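PDB 5K3H: acyl-coenzyme A oxidase acox-1.1 from Caenorhabditis elegans, which catalyses the FAD-dependent, oxygen-consuming desaturation of acyl-CoA thioesters, the first step of peroxisomal fatty acid beta-oxidation, and also binds ATP. Local coordinates for residues P465-A468 / Y469-A472; T477-I480 / D481-N485; G486-T489 / E490-T494; D565-H568 / L569-Y573; D577-T580 / Y581-D585. All blocks are in the same frame, centred on the assembly; numbering follows the deposited sequence.

Contact 1: P465-A468 / Y469-A472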
# COMPACT_ATOMS: atom_id res chain seq x y z
N PRO B 465 -13.80 8.06 -32.73
CA PRO B 465 -13.82 9.38 -32.06
C PRO B 465 -12.91 9.48 -30.85
O PRO B 465 -12.31 10.54 -30.63
CB PRO B 465 -15.30 9.56 -31.69
CG PRO B 465 -15.89 8.19 -31.70
CD PRO B 465 -15.13 7.43 -32.75
N LEU B 466 -12.78 8.43 -30.05
CA LEU B 466 -11.93 8.47 -28.87
C LEU B 466 -10.44 8.47 -29.22
O LEU B 466 -9.59 8.68 -28.35
CB LEU B 466 -12.29 7.30 -27.96
CG LEU B 466 -13.74 7.30 -27.49
CD1 LEU B 466 -14.06 6.10 -26.61
CD2 LEU B 466 -14.04 8.60 -26.77
N VAL B 467 -10.10 8.25 -30.49
CA VAL B 467 -8.72 8.11 -30.90
C VAL B 467 -8.36 9.04 -32.05
O VAL B 467 -7.21 9.05 -32.50
CB VAL B 467 -8.43 6.62 -31.24
CG1 VAL B 467 -8.65 6.25 -32.67
CG2 VAL B 467 -7.11 6.18 -30.71
N ALA B 468 -9.30 9.91 -32.46
CA ALA B 468 -9.10 10.84 -33.56
C ALA B 468 -7.99 11.82 -33.29
O ALA B 468 -7.33 12.28 -34.22
CB ALA B 468 -10.38 11.63 -33.82
N TYR B 469 -7.80 12.21 -32.02
CA TYR B 469 -6.73 13.12 -31.67
C TYR B 469 -5.38 12.60 -32.14
O TYR B 469 -4.41 13.37 -32.20
CB TYR B 469 -6.73 13.37 -30.16
CG TYR B 469 -6.12 12.25 -29.33
CD1 TYR B 469 -6.86 11.13 -29.00
CD2 TYR B 469 -4.81 12.35 -28.85
CE1 TYR B 469 -6.30 10.11 -28.24
CE2 TYR B 469 -4.25 11.34 -28.09
CZ TYR B 469 -4.99 10.22 -27.79
OH TYR B 469 -4.46 9.21 -27.02
N LEU B 470 -5.27 11.28 -32.40
CA LEU B 470 -4.02 10.73 -32.88
C LEU B 470 -3.72 11.20 -34.30
O LEU B 470 -2.54 11.23 -34.71
CB LEU B 470 -4.02 9.20 -32.82
CG LEU B 470 -3.92 8.57 -31.42
CD1 LEU B 470 -3.84 7.06 -31.55
CD2 LEU B 470 -2.72 9.15 -30.64
N GLY B 471 -4.75 11.54 -35.07
CA GLY B 471 -4.55 12.06 -36.41
C GLY B 471 -4.55 13.57 -36.55
O GLY B 471 -4.39 14.07 -37.66
N ALA B 472 -4.72 14.31 -35.45
CA ALA B 472 -4.79 15.76 -35.48
C ALA B 472 -3.41 16.39 -35.43
O ALA B 472 -2.44 15.79 -34.97
CB ALA B 472 -5.65 16.27 -34.32
O HOH W 1 -10.33 11.92 -29.99
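The ring of Tyr469 turns an edge to the carbonyl oxygen of Leu466, which lies near the ring plane, 3.6 Å from Leu466 O to Tyr469 CE1, so that the weakly positive ring hydrogens face an electron-rich atom. A water sits at the rim in the same plane, while Leu470 CG stands over one face, displaced toward the ring's margin. With Tyr469 CG held between its own backbone N and carbonyl carbon (chi1 78°), the ring swings back alongside the preceding turn, its CD1-CE1 edge toward Leu466 O. The water links Pro465 O, to which it donates, and Tyr469 N, from which it accepts.

The chain itself winds as a tight turn with a 3-10 segment at residues 469-470. Leu470 N donates to Val467 O over 3.0 Å and Gly471 N to Ala468 O over 2.8 Å, each donor well above the carbonyl plane. On the buried side Val467 CG2 meets Leu470 CD1 at 3.5 Å. Val467 suits its place because it packs on Tyr447, Leu448 and Ser451 of helix 437-456; Leu470 shares Ser451 and lies also on Lys500 and Thr503 of helix 489-515.

The phenol OH of Tyr469 bonds to His538 ND1, and its side chain lies about 7 Å from that of Ala534, an ATP-binding residue. Replacing Tyr469 with an alanine would probably leave His538 without this partner and Leu470 CG without the ring face beside it. In this contact the N-H groups of Leu470 and Gly471 are met by carbonyls three residues back, that of Tyr469 by water, and Ala472 O by Lys500.

Contact 2: T477-I480 / D481-N485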
# COMPACT_ATOMS: atom_id res chain seq x y z
N THR B 477 3.72 24.86 -29.85
CA THR B 477 3.94 24.75 -28.42
C THR B 477 2.60 24.67 -27.71
O THR B 477 1.54 24.90 -28.30
CB THR B 477 4.69 25.96 -27.84
OG1 THR B 477 3.90 27.14 -28.08
CG2 THR B 477 6.07 26.11 -28.47
N SER B 478 2.66 24.47 -26.41
CA SER B 478 1.46 24.55 -25.59
C SER B 478 1.12 26.02 -25.43
O SER B 478 2.00 26.88 -25.40
CB SER B 478 1.68 23.90 -24.23
OG SER B 478 0.53 24.03 -23.41
N LEU B 479 -0.18 26.32 -25.36
CA LEU B 479 -0.61 27.71 -25.22
C LEU B 479 -1.07 27.99 -23.80
O LEU B 479 -1.82 28.95 -23.56
CB LEU B 479 -1.70 28.04 -26.25
CG LEU B 479 -1.33 27.99 -27.75
CD1 LEU B 479 -2.50 28.27 -28.68
CD2 LEU B 479 -0.22 28.99 -28.06
N ILE B 480 -0.60 27.20 -22.84
CA ILE B 480 -0.90 27.45 -21.44
C ILE B 480 -0.13 28.70 -21.01
O ILE B 480 1.10 28.78 -21.18
CB ILE B 480 -0.53 26.23 -20.59
CG1 ILE B 480 -1.52 25.08 -20.84
CG2 ILE B 480 -0.46 26.57 -19.11
CD1 ILE B 480 -1.10 23.79 -20.15
N ASP B 481 -0.85 29.68 -20.47
CA ASP B 481 -0.28 30.94 -20.00
C ASP B 481 0.25 31.78 -21.16
O ASP B 481 1.19 32.57 -20.99
CB ASP B 481 0.84 30.73 -18.96
CG ASP B 481 1.24 32.03 -18.24
OD1 ASP B 481 0.34 32.88 -18.04
OD2 ASP B 481 2.44 32.24 -17.91
N ARG B 482 -0.30 31.58 -22.36
CA ARG B 482 0.09 32.34 -23.53
C ARG B 482 -1.11 32.91 -24.24
O ARG B 482 -0.94 33.71 -25.17
CB ARG B 482 0.87 31.47 -24.52
CG ARG B 482 2.04 30.78 -23.90
CD ARG B 482 2.87 30.17 -24.97
NE ARG B 482 3.88 31.11 -25.47
CZ ARG B 482 4.70 30.83 -26.49
NH1 ARG B 482 4.62 29.65 -27.10
NH2 ARG B 482 5.59 31.72 -26.89
N VAL B 483 -2.30 32.54 -23.83
CA VAL B 483 -3.50 32.81 -24.59
C VAL B 483 -4.62 32.93 -23.56
O VAL B 483 -4.70 32.10 -22.65
CB VAL B 483 -3.72 31.67 -25.60
CG1 VAL B 483 -5.03 30.92 -25.34
CG2 VAL B 483 -3.56 32.19 -27.03
N PRO B 484 -5.47 33.95 -23.64
CA PRO B 484 -6.59 34.06 -22.70
C PRO B 484 -7.64 33.01 -23.02
O PRO B 484 -8.03 32.82 -24.17
CB PRO B 484 -7.11 35.48 -22.92
CG PRO B 484 -6.64 35.87 -24.27
CD PRO B 484 -5.38 35.11 -24.55
N ASN B 485 -8.09 32.30 -21.99
CA ASN B 485 -9.01 31.21 -22.27
C ASN B 485 -10.09 31.13 -21.20
O ASN B 485 -11.29 31.02 -21.53
CB ASN B 485 -8.24 29.88 -22.38
CG ASN B 485 -9.06 28.78 -23.03
OD1 ASN B 485 -9.76 28.00 -22.34
ND2 ASN B 485 -8.99 28.71 -24.37
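Thr477 and Arg482 come together through two torsions: Thr477 OG1 stands between its backbone N and carbonyl carbon (chi1 60°), and the arginine chain bends at its third torsion (chi3 88°), which turns the guanidinium back along the loop. The two side chains cross at about a right angle, with Thr477 OG1 at the guanidinium edge, in its plane, 2.8 Å from Arg482 NH1. On its way there the arginine's aliphatic part lies against backbone oxygens. Arg482 CD is 3.4 Å from Ser478 O, and Arg482 CG is 3.5 Å from Ile480 O. The length of arginine lets it span the turn, and its charged end remains at the surface.

Across the middle of the loop, Leu479 CB and Val483 CB are 4.2 Å apart, a modest apolar touch. Ile480 points away from it and enters the interior, packing on Tyr491 and Thr494 of helix 489-515 and on Tyr595. Ser478 OG weakly accepts from Ile480 N at 3.4 Å, the bond that marks an ST turn; its stronger partner is Thr494 OG1. Gln592 NE2 bonds to both Ser478 O and Ile480 O, tying the loop to helix 590-616.

The backbone closes between Arg482 N and Leu479 O, 3.3 Å apart, the donor lying far above the carbonyl plane. Ile480 has extended angles and Asp481 a positive phi (68°), a value that aspartate tolerates better than beta-branched residues do. These corner angles, with the bond from the fourth residue to the first, are those of a type II beta turn, set here in the loop before helix 489-515.

Contact 3: G486-T489 / E490-T494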
# COMPACT_ATOMS: atom_id res chain seq x y z
N GLY B 486 -9.69 31.17 -19.92
CA GLY B 486 -10.64 31.10 -18.82
C GLY B 486 -11.35 29.77 -18.68
O GLY B 486 -12.27 29.66 -17.86
N GLY B 487 -10.96 28.77 -19.48
CA GLY B 487 -11.38 27.39 -19.35
C GLY B 487 -10.19 26.47 -19.15
O GLY B 487 -9.25 26.79 -18.42
N ILE B 488 -10.20 25.34 -19.87
CA ILE B 488 -9.23 24.27 -19.71
C ILE B 488 -8.66 23.78 -21.04
O ILE B 488 -7.70 22.99 -21.05
CB ILE B 488 -9.90 23.11 -18.92
CG1 ILE B 488 -10.05 23.51 -17.45
CG2 ILE B 488 -9.23 21.75 -19.04
CD1 ILE B 488 -8.72 23.82 -16.80
N THR B 489 -9.16 24.29 -22.17
CA THR B 489 -8.87 23.66 -23.46
C THR B 489 -7.39 23.69 -23.79
O THR B 489 -6.92 22.79 -24.49
CB THR B 489 -9.69 24.32 -24.58
OG1 THR B 489 -9.23 25.64 -24.83
CG2 THR B 489 -11.17 24.39 -24.17
N GLU B 490 -6.62 24.65 -23.28
CA GLU B 490 -5.19 24.55 -23.55
C GLU B 490 -4.55 23.38 -22.81
O GLU B 490 -3.62 22.75 -23.33
CB GLU B 490 -4.47 25.86 -23.23
CG GLU B 490 -4.99 27.06 -24.03
CD GLU B 490 -5.12 26.78 -25.53
OE1 GLU B 490 -6.04 27.33 -26.14
OE2 GLU B 490 -4.30 26.01 -26.11
N TYR B 491 -5.06 23.03 -21.61
CA TYR B 491 -4.58 21.83 -20.91
C TYR B 491 -5.00 20.56 -21.64
O TYR B 491 -4.22 19.60 -21.73
CB TYR B 491 -5.11 21.80 -19.47
CG TYR B 491 -4.45 22.80 -18.54
CD1 TYR B 491 -4.91 24.10 -18.47
CD2 TYR B 491 -3.37 22.43 -17.75
CE1 TYR B 491 -4.30 25.05 -17.63
CE2 TYR B 491 -2.75 23.35 -16.90
CZ TYR B 491 -3.22 24.67 -16.84
OH TYR B 491 -2.62 25.59 -15.99
N ILE B 492 -6.24 20.50 -22.10
CA ILE B 492 -6.70 19.33 -22.84
C ILE B 492 -5.85 19.14 -24.10
O ILE B 492 -5.35 18.04 -24.37
CB ILE B 492 -8.20 19.45 -23.14
CG1 ILE B 492 -9.00 19.36 -21.82
CG2 ILE B 492 -8.66 18.34 -24.04
CD1 ILE B 492 -10.51 19.48 -21.96
N LYS B 493 -5.62 20.23 -24.85
CA LYS B 493 -4.79 20.11 -26.04
C LYS B 493 -3.36 19.69 -25.72
O LYS B 493 -2.71 19.03 -26.53
CB LYS B 493 -4.75 21.42 -26.84
CG LYS B 493 -6.07 21.77 -27.49
CD LYS B 493 -5.84 22.80 -28.57
CE LYS B 493 -5.21 24.07 -28.00
NZ LYS B 493 -4.40 24.82 -29.02
N THR B 494 -2.86 20.07 -24.54
CA THR B 494 -1.51 19.68 -24.13
C THR B 494 -1.45 18.19 -23.77
O THR B 494 -0.50 17.50 -24.16
CB THR B 494 -1.06 20.57 -22.98
OG1 THR B 494 -1.06 21.93 -23.43
CG2 THR B 494 0.33 20.23 -22.49
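Ile488, at the N-cap position of helix 489-515, offers its carbonyl to the first turn: Ile492 N donates to Ile488 O over 3.1 Å with an N-H...O angle of 160°, Tyr491 N adds a weak, bent bond to the same oxygen, and Lys493 N donates to Thr489 O over 2.9 Å. Among the side chains, Ile488 CG2 touches Ile492 CG1 at 3.7 Å, the two crossing at about a right angle. Ile488 CD1 reaches toward Tyr491 CD1, while Ile488 O lies at the edge of the tyrosine ring. Branched isoleucine suits this place because it packs between the first turn and helix 557-577, where it meets Leu567 and Val571.

Thr494 OG1 donates to Glu490 O over 2.7 Å, on the opposite face of the carbonyl plane from Thr494 N, so two donors from one residue grip that oxygen. Lys493 NZ pairs with Glu475; its nearness to Glu490 OE2 is doubtful in the model. The whole is a helix N-terminus with an apolar residue at the N-cap, opening a long helix in the alpha-helical C-terminal part of the acyl-CoA oxidase fold.

Contact 4: D565-H568 / L569-Y573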
# COMPACT_ATOMS: atom_id res chain seq x y z
N ASP B 565 -13.16 24.68 -9.87
CA ASP B 565 -11.96 24.77 -9.04
C ASP B 565 -11.29 23.42 -8.92
O ASP B 565 -10.06 23.32 -9.01
CB ASP B 565 -12.29 25.29 -7.64
CG ASP B 565 -12.76 26.71 -7.63
OD1 ASP B 565 -12.58 27.39 -8.66
OD2 ASP B 565 -13.26 27.16 -6.57
N LEU B 566 -12.08 22.37 -8.66
CA LEU B 566 -11.53 21.02 -8.58
C LEU B 566 -10.86 20.65 -9.89
O LEU B 566 -9.74 20.12 -9.88
CB LEU B 566 -12.63 19.99 -8.30
CG LEU B 566 -12.69 19.30 -6.94
CD1 LEU B 566 -13.44 17.98 -7.01
CD2 LEU B 566 -11.30 19.09 -6.43
N LEU B 567 -11.53 20.95 -11.01
CA LEU B 567 -11.00 20.58 -12.33
C LEU B 567 -9.67 21.27 -12.61
O LEU B 567 -8.75 20.65 -13.15
CB LEU B 567 -12.00 20.95 -13.42
CG LEU B 567 -11.43 20.82 -14.83
CD1 LEU B 567 -11.10 19.38 -15.25
CD2 LEU B 567 -12.37 21.49 -15.80
N HIS B 568 -9.56 22.55 -12.23
CA HIS B 568 -8.32 23.29 -12.46
C HIS B 568 -7.19 22.74 -11.62
O HIS B 568 -6.04 22.75 -12.06
CB HIS B 568 -8.49 24.77 -12.17
CG HIS B 568 -9.01 25.55 -13.33
ND1 HIS B 568 -10.36 25.72 -13.57
CD2 HIS B 568 -8.36 26.13 -14.36
CE1 HIS B 568 -10.52 26.42 -14.68
NE2 HIS B 568 -9.32 26.68 -15.18
N LEU B 569 -7.49 22.30 -10.39
CA LEU B 569 -6.49 21.58 -9.60
C LEU B 569 -6.05 20.30 -10.30
O LEU B 569 -4.85 20.01 -10.42
CB LEU B 569 -7.05 21.25 -8.22
CG LEU B 569 -6.15 20.46 -7.26
CD1 LEU B 569 -4.84 21.22 -6.96
CD2 LEU B 569 -6.89 20.15 -5.98
N HIS B 570 -7.03 19.52 -10.78
CA HIS B 570 -6.76 18.25 -11.44
C HIS B 570 -5.82 18.43 -12.63
O HIS B 570 -4.79 17.75 -12.74
CB HIS B 570 -8.10 17.62 -11.87
CG HIS B 570 -7.99 16.23 -12.41
ND1 HIS B 570 -7.51 15.17 -11.67
CD2 HIS B 570 -8.33 15.71 -13.62
CE1 HIS B 570 -7.54 14.07 -12.40
NE2 HIS B 570 -8.04 14.37 -13.59
N VAL B 571 -6.17 19.33 -13.56
CA VAL B 571 -5.35 19.41 -14.78
C VAL B 571 -3.94 19.90 -14.46
O VAL B 571 -2.97 19.43 -15.06
CB VAL B 571 -6.04 20.28 -15.85
CG1 VAL B 571 -7.34 19.63 -16.32
CG2 VAL B 571 -6.32 21.69 -15.30
N ASN B 572 -3.78 20.77 -13.46
CA ASN B 572 -2.42 21.21 -13.11
C ASN B 572 -1.63 20.13 -12.37
O ASN B 572 -0.43 19.96 -12.62
CB ASN B 572 -2.47 22.49 -12.28
CG ASN B 572 -2.71 23.70 -13.14
OD1 ASN B 572 -1.82 24.13 -13.88
ND2 ASN B 572 -3.91 24.29 -13.02
N TYR B 573 -2.28 19.41 -11.44
CA TYR B 573 -1.59 18.32 -10.76
C TYR B 573 -1.21 17.21 -11.73
O TYR B 573 -0.08 16.72 -11.73
CB TYR B 573 -2.48 17.77 -9.66
CG TYR B 573 -1.81 16.72 -8.82
CD1 TYR B 573 -1.03 17.09 -7.72
CD2 TYR B 573 -1.92 15.38 -9.12
CE1 TYR B 573 -0.41 16.14 -6.94
CE2 TYR B 573 -1.29 14.43 -8.34
CZ TYR B 573 -0.55 14.82 -7.25
OH TYR B 573 0.08 13.89 -6.47
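Among the hydrogen bonds, His568 O receives two donors from Asn572: Asn572 ND2 donates to His568 O over 2.8 Å at an N-H...O angle of 151°, and Asn572 N adds a weak bond at 3.3 Å. The amide folds back over the turn because Asn572 CG lies opposite its own carbonyl carbon, beside the backbone N (chi1 -78°). Its other end, OD1, bonds to Tyr491 OH, so both ends of the amide are used and its flip is fixed. The backbone bonds are regular alpha-helical ones, from Leu569 N to Asp565 O, His570 N to Leu566 O and Val571 N to Leu567 O, the last 2.9 Å long.

Between the two segments the apolar contact is that of Leu567 CD1 with Val571 CG1, at 3.9 Å. Val571 CG2 leans on the backbone, 3.4 Å from Leu567 O. Both residues also pack on Ile488 and on helix 520-553, so aliphatic side chains are apt on this side; Leu566 and Leu569 pack on other helices.

Of the ring and charged groups, His568 lies nearly parallel to Tyr603 (about 15° between planes), and Asp565 forms a salt bridge to Lys606 on helix 590-616. The nitrogens of His568 bond to two carbonyl oxygens, ND1 to Ser564 O and NE2 to Gly487 O. Since carbonyls can only accept, this pairing would tend to favour a ring carrying both protons and a positive charge.

Contact 5: D577-T580 / Y581-D585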
# COMPACT_ATOMS: atom_id res chain seq x y z
N ASP B 577 2.48 16.01 -13.09
CA ASP B 577 2.83 14.61 -12.90
C ASP B 577 3.48 14.00 -14.13
O ASP B 577 4.34 13.12 -13.98
CB ASP B 577 1.59 13.81 -12.55
CG ASP B 577 1.92 12.41 -12.04
OD1 ASP B 577 2.95 12.29 -11.35
OD2 ASP B 577 1.17 11.45 -12.35
N VAL B 578 3.08 14.42 -15.33
CA VAL B 578 3.60 13.84 -16.57
C VAL B 578 4.44 14.88 -17.33
O VAL B 578 4.45 14.91 -18.57
CB VAL B 578 2.44 13.30 -17.43
CG1 VAL B 578 1.68 12.25 -16.65
CG2 VAL B 578 1.51 14.42 -17.89
N ALA B 579 5.12 15.75 -16.57
CA ALA B 579 5.81 16.91 -17.13
C ALA B 579 6.92 16.52 -18.11
O ALA B 579 7.16 17.23 -19.09
CB ALA B 579 6.38 17.77 -15.99
N THR B 580 7.63 15.42 -17.83
CA THR B 580 8.69 14.96 -18.73
C THR B 580 8.23 14.86 -20.18
O THR B 580 8.90 15.34 -21.09
CB THR B 580 9.24 13.62 -18.23
OG1 THR B 580 9.98 13.84 -17.02
CG2 THR B 580 10.16 12.97 -19.27
N TYR B 581 7.07 14.24 -20.41
CA TYR B 581 6.59 14.10 -21.78
C TYR B 581 6.31 15.45 -22.44
O TYR B 581 6.40 15.58 -23.67
CB TYR B 581 5.33 13.21 -21.79
CG TYR B 581 5.56 11.87 -21.15
CD1 TYR B 581 6.22 10.87 -21.84
CD2 TYR B 581 5.14 11.61 -19.85
CE1 TYR B 581 6.46 9.64 -21.26
CE2 TYR B 581 5.37 10.37 -19.25
CZ TYR B 581 6.04 9.38 -19.97
OH TYR B 581 6.29 8.12 -19.41
N ALA B 582 5.93 16.47 -21.65
CA ALA B 582 5.65 17.79 -22.21
C ALA B 582 6.93 18.55 -22.53
O ALA B 582 6.99 19.30 -23.51
CB ALA B 582 4.78 18.60 -21.25
N LEU B 583 7.97 18.36 -21.70
CA LEU B 583 9.22 19.06 -21.87
C LEU B 583 10.10 18.44 -22.94
O LEU B 583 10.93 19.14 -23.54
CB LEU B 583 9.98 19.07 -20.53
CG LEU B 583 9.39 19.81 -19.32
CD1 LEU B 583 10.03 19.31 -18.04
CD2 LEU B 583 9.60 21.32 -19.43
N GLU B 584 9.95 17.14 -23.22
CA GLU B 584 10.99 16.44 -23.96
C GLU B 584 11.19 17.01 -25.35
O GLU B 584 12.32 17.19 -25.81
CB GLU B 584 10.70 14.95 -24.06
CG GLU B 584 11.91 14.12 -23.68
CD GLU B 584 11.72 12.64 -23.96
OE1 GLU B 584 10.61 12.11 -23.64
OE2 GLU B 584 12.67 12.04 -24.56
N ASP B 585 10.10 17.31 -26.05
CA ASP B 585 10.18 17.87 -27.38
C ASP B 585 10.11 19.40 -27.39
O ASP B 585 9.91 19.99 -28.46
CB ASP B 585 9.05 17.31 -28.23
CG ASP B 585 7.69 17.64 -27.65
OD1 ASP B 585 7.62 18.05 -26.48
OD2 ASP B 585 6.69 17.52 -28.37
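Leu583 folds over the carbonyl of Ala579 where the packing is close: Leu583 CG lies 3.4 Å from Ala579 O, and Leu583 N donates to that oxygen over 3.0 Å with a C=O...N angle of 167°. Tyr581 and Val578 belong to the packed part too. Tyr581 CD2 lies 3.6 Å from Val578 O, at the ring edge, and 4.0 Å from Val578 CB; beyond it the ring meets Ile498, Gln502 and Arg533.

These residues form the short helix 579-584, which follows helix 557-577 after a break at Val578 and carries Tyr581 of the ATP site. An alanine in place of Tyr581 would probably leave Arg533 and Val578 without the ring that packs on them, opening a gap beside the ATP site.

The second subunit covers Ala579, Thr580, Leu583 and Glu584 together. The small methyl of Ala579 suits a place against Leu593 and Thr580 of the second subunit. Thr580 OG1 bonds to Thr580 OG1 of the second subunit, and Glu584 forms salt bridges to Arg597 of the second subunit and to Arg501 of its own chain.

The loose side lies at the two ends, where exposed Asp577 turns to Arg540, and Asp585 to His497 and Phe587 N.

Contacts 4 and 5 are the buried ones, the first in the middle of helix 557-577, the second on the short helix that follows it and at the dimer interface; contacts 1 to 3 are partly buried. Contacts 1 and 2 belong to the loop between helices 437-456 and 489-515, and contact 3 begins the second of these helices. Contact 3 touches contact 2 where Ile480 CD1 meets Tyr491 CD2 at 3.6 Å, and contact 4 where Ile488 CG1 meets Leu567 CD2 at 3.5 Å. Bonds reaching back three residues close the turns of contacts 1 and 2, whereas contacts 3 and 4 rest on bonds reaching back four; contact 5 mixes both and alone adds an intersubunit charge pair.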